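Local coordinates for protein 2,3-dihydroxybenzoate-AMP ligase (Mycobacterium smegmatis, PDB 5KEI) that belongs to the AMP-binding (ANL) family of enzymes, with a large AMP-binding region followed by a smaller C-terminal domain, at residues Val296-Leu301 against Leu323-Val328. Numbering follows the deposited sequence.
Sequences VTATAL and LRLLQV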
loop_
_atom_site.group_PDB
_atom_site.type_symbol
_atom_site.label_atom_id
_atom_site.label_comp_id
_atom_site.label_asym_id
_atom_site.label_seq_id
_atom_site.Cartn_x
_atom_site.Cartn_y
_atom_site.Cartn_z
ATOM N N VAL A 296 20.575 -4.138 -16.083
ATOM C CA VAL A 296 19.870 -3.694 -14.881
ATOM C C VAL A 296 20.827 -3.220 -13.779
ATOM O O VAL A 296 21.790 -3.895 -13.458
ATOM C CB VAL A 296 18.963 -4.825 -14.333
ATOM C CG1 VAL A 296 18.374 -4.439 -12.984
ATOM C CG2 VAL A 296 17.861 -5.135 -15.330
ATOM N N THR A 297 20.559 -2.052 -13.204
ATOM C CA THR A 297 21.395 -1.539 -12.129
ATOM C C THR A 297 20.691 -1.570 -10.765
ATOM O O THR A 297 21.338 -1.440 -9.722
ATOM C CB THR A 297 21.850 -0.095 -12.420
ATOM O OG1 THR A 297 20.726 0.784 -12.329
ATOM C CG2 THR A 297 22.474 0.013 -13.825
ATOM N N ALA A 298 19.370 -1.742 -10.770
ATOM C CA ALA A 298 18.587 -1.613 -9.545
ATOM C C ALA A 298 17.358 -2.504 -9.563
ATOM O O ALA A 298 16.733 -2.697 -10.605
ATOM C CB ALA A 298 18.167 -0.132 -9.337
ATOM N N THR A 299 17.004 -3.047 -8.408
ATOM C CA THR A 299 15.752 -3.773 -8.288
ATOM C C THR A 299 15.299 -3.830 -6.839
ATOM O O THR A 299 16.035 -3.473 -5.933
ATOM C CB THR A 299 15.854 -5.202 -8.855
ATOM O OG1 THR A 299 14.551 -5.794 -8.886
ATOM C CG2 THR A 299 16.791 -6.070 -8.018
ATOM N N ALA A 300 14.064 -4.259 -6.626
ATOM C CA ALA A 300 13.542 -4.394 -5.282
ATOM C C ALA A 300 12.988 -5.792 -5.118
ATOM O O ALA A 300 12.313 -6.308 -6.014
ATOM C CB ALA A 300 12.469 -3.344 -5.007
ATOM N N LEU A 301 13.292 -6.403 -3.975
ATOM C CA LEU A 301 12.847 -7.761 -3.665
ATOM C C LEU A 301 12.366 -7.850 -2.223
ATOM O O LEU A 301 12.480 -6.909 -1.448
ATOM C CB LEU A 301 13.979 -8.783 -3.880
ATOM C CG LEU A 301 14.701 -8.848 -5.224
ATOM C CD1 LEU A 301 15.873 -9.790 -5.153
ATOM C CD2 LEU A 301 13.734 -9.273 -6.315
ATOM N N LEU A 323 24.544 -4.516 -11.407
ATOM C CA LEU A 323 23.692 -4.213 -10.259
ATOM C C LEU A 323 24.463 -3.382 -9.207
ATOM O O LEU A 323 25.639 -3.611 -8.952
ATOM C CB LEU A 323 23.147 -5.521 -9.662
ATOM C CG LEU A 323 21.945 -5.471 -8.715
ATOM C CD1 LEU A 323 20.664 -5.060 -9.426
ATOM C CD2 LEU A 323 21.745 -6.804 -8.029
ATOM N N ARG A 324 23.798 -2.400 -8.624
ATOM C CA ARG A 324 24.440 -1.496 -7.685
ATOM C C ARG A 324 23.533 -1.189 -6.507
ATOM O O ARG A 324 23.994 -0.753 -5.456
ATOM C CB ARG A 324 24.819 -0.190 -8.371
ATOM C CG ARG A 324 23.629 0.652 -8.769
ATOM C CD ARG A 324 23.849 2.079 -8.350
ATOM N NE ARG A 324 22.743 2.973 -8.693
ATOM C CZ ARG A 324 22.119 3.764 -7.827
ATOM N NH1 ARG A 324 22.476 3.764 -6.549
ATOM N NH2 ARG A 324 21.139 4.562 -8.244
ATOM N N LEU A 325 22.235 -1.405 -6.702
ATOM C CA LEU A 325 21.250 -1.173 -5.662
ATOM C C LEU A 325 20.263 -2.325 -5.635
ATOM O O LEU A 325 19.464 -2.493 -6.558
ATOM C CB LEU A 325 20.508 0.158 -5.876
ATOM C CG LEU A 325 19.366 0.474 -4.885
ATOM C CD1 LEU A 325 19.876 0.714 -3.479
ATOM C CD2 LEU A 325 18.574 1.660 -5.350
ATOM N N LEU A 326 20.340 -3.120 -4.576
ATOM C CA LEU A 326 19.337 -4.128 -4.272
ATOM C C LEU A 326 18.574 -3.721 -3.022
ATOM O O LEU A 326 19.092 -3.810 -1.912
ATOM C CB LEU A 326 19.978 -5.495 -4.078
ATOM C CG LEU A 326 19.010 -6.616 -3.695
ATOM C CD1 LEU A 326 17.963 -6.741 -4.761
ATOM C CD2 LEU A 326 19.755 -7.910 -3.557
ATOM N N GLN A 327 17.354 -3.234 -3.214
ATOM C CA GLN A 327 16.482 -2.919 -2.096
ATOM C C GLN A 327 15.827 -4.195 -1.608
ATOM O O GLN A 327 15.464 -5.059 -2.412
ATOM C CB GLN A 327 15.383 -1.918 -2.476
ATOM C CG GLN A 327 15.812 -0.622 -3.124
ATOM C CD GLN A 327 14.598 0.233 -3.521
ATOM O OE1 GLN A 327 13.831 -0.128 -4.425
ATOM N NE2 GLN A 327 14.396 1.341 -2.810
ATOM N N VAL A 328 15.669 -4.316 -0.294
ATOM C CA VAL A 328 14.923 -5.424 0.287
ATOM C C VAL A 328 13.947 -4.900 1.341
ATOM O O VAL A 328 14.325 -4.180 2.261
ATOM C CB VAL A 328 15.860 -6.472 0.877
ATOM C CG1 VAL A 328 15.056 -7.619 1.522
ATOM C CG2 VAL A 328 16.787 -7.004 -0.216
#
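Strands 298-301 and 325-328 run side by side in parallel, their short axes 4.7 Å apart and 17° from alignment, and the hydrogen bonds alternate as parallel pairing requires: Thr299 N to Leu325 O, Gln327 N to Thr299 O (3.0 Å) and Leu301 N to Gln327 O. Just ahead of the strand, Thr297 O takes the N-H groups of two successive residues, Arg324 N at 2.9 Å, tilted from the carbonyl plane, and Leu325 N at 3.2 Å, a straighter approach with a C=O...N angle of 164°. On the face bearing Thr299, Leu301, Leu326 and Val328, Leu326 CD1 reaches across to Thr299 CG2 (3.5 Å) and Leu301 CD1 (3.7 Å). With CG anti to the backbone N (chi1 178°), Leu326 runs alongside the threonine, whose OG1 turns instead to Leu250 O. The other face is lined by Ala298, Ala300, Leu325 and Gln327: Ala298 CB lies 4.2 Å from Leu325 CB, and Gln327 OE1 comes within 3.5 Å of Ala300 CB, while its NE2 is held by Cys263 O and Gln350 OE1. Near the strand starts, Asp247 joins the two segments, salt-bridged to Arg324 NE and hydrogen-bonded to Thr297 OG1; Arg324 NH2 is hydrogen-bonded to Cys241 O. The pair lies inside a mixed sheet, between strands 248-251 and 349-354; helix 303-310, in the connection between the paired strands, completes a beta-alpha-beta crossover and packs through Trp309 on Thr299 and Leu301 and through Ala306 on Val328.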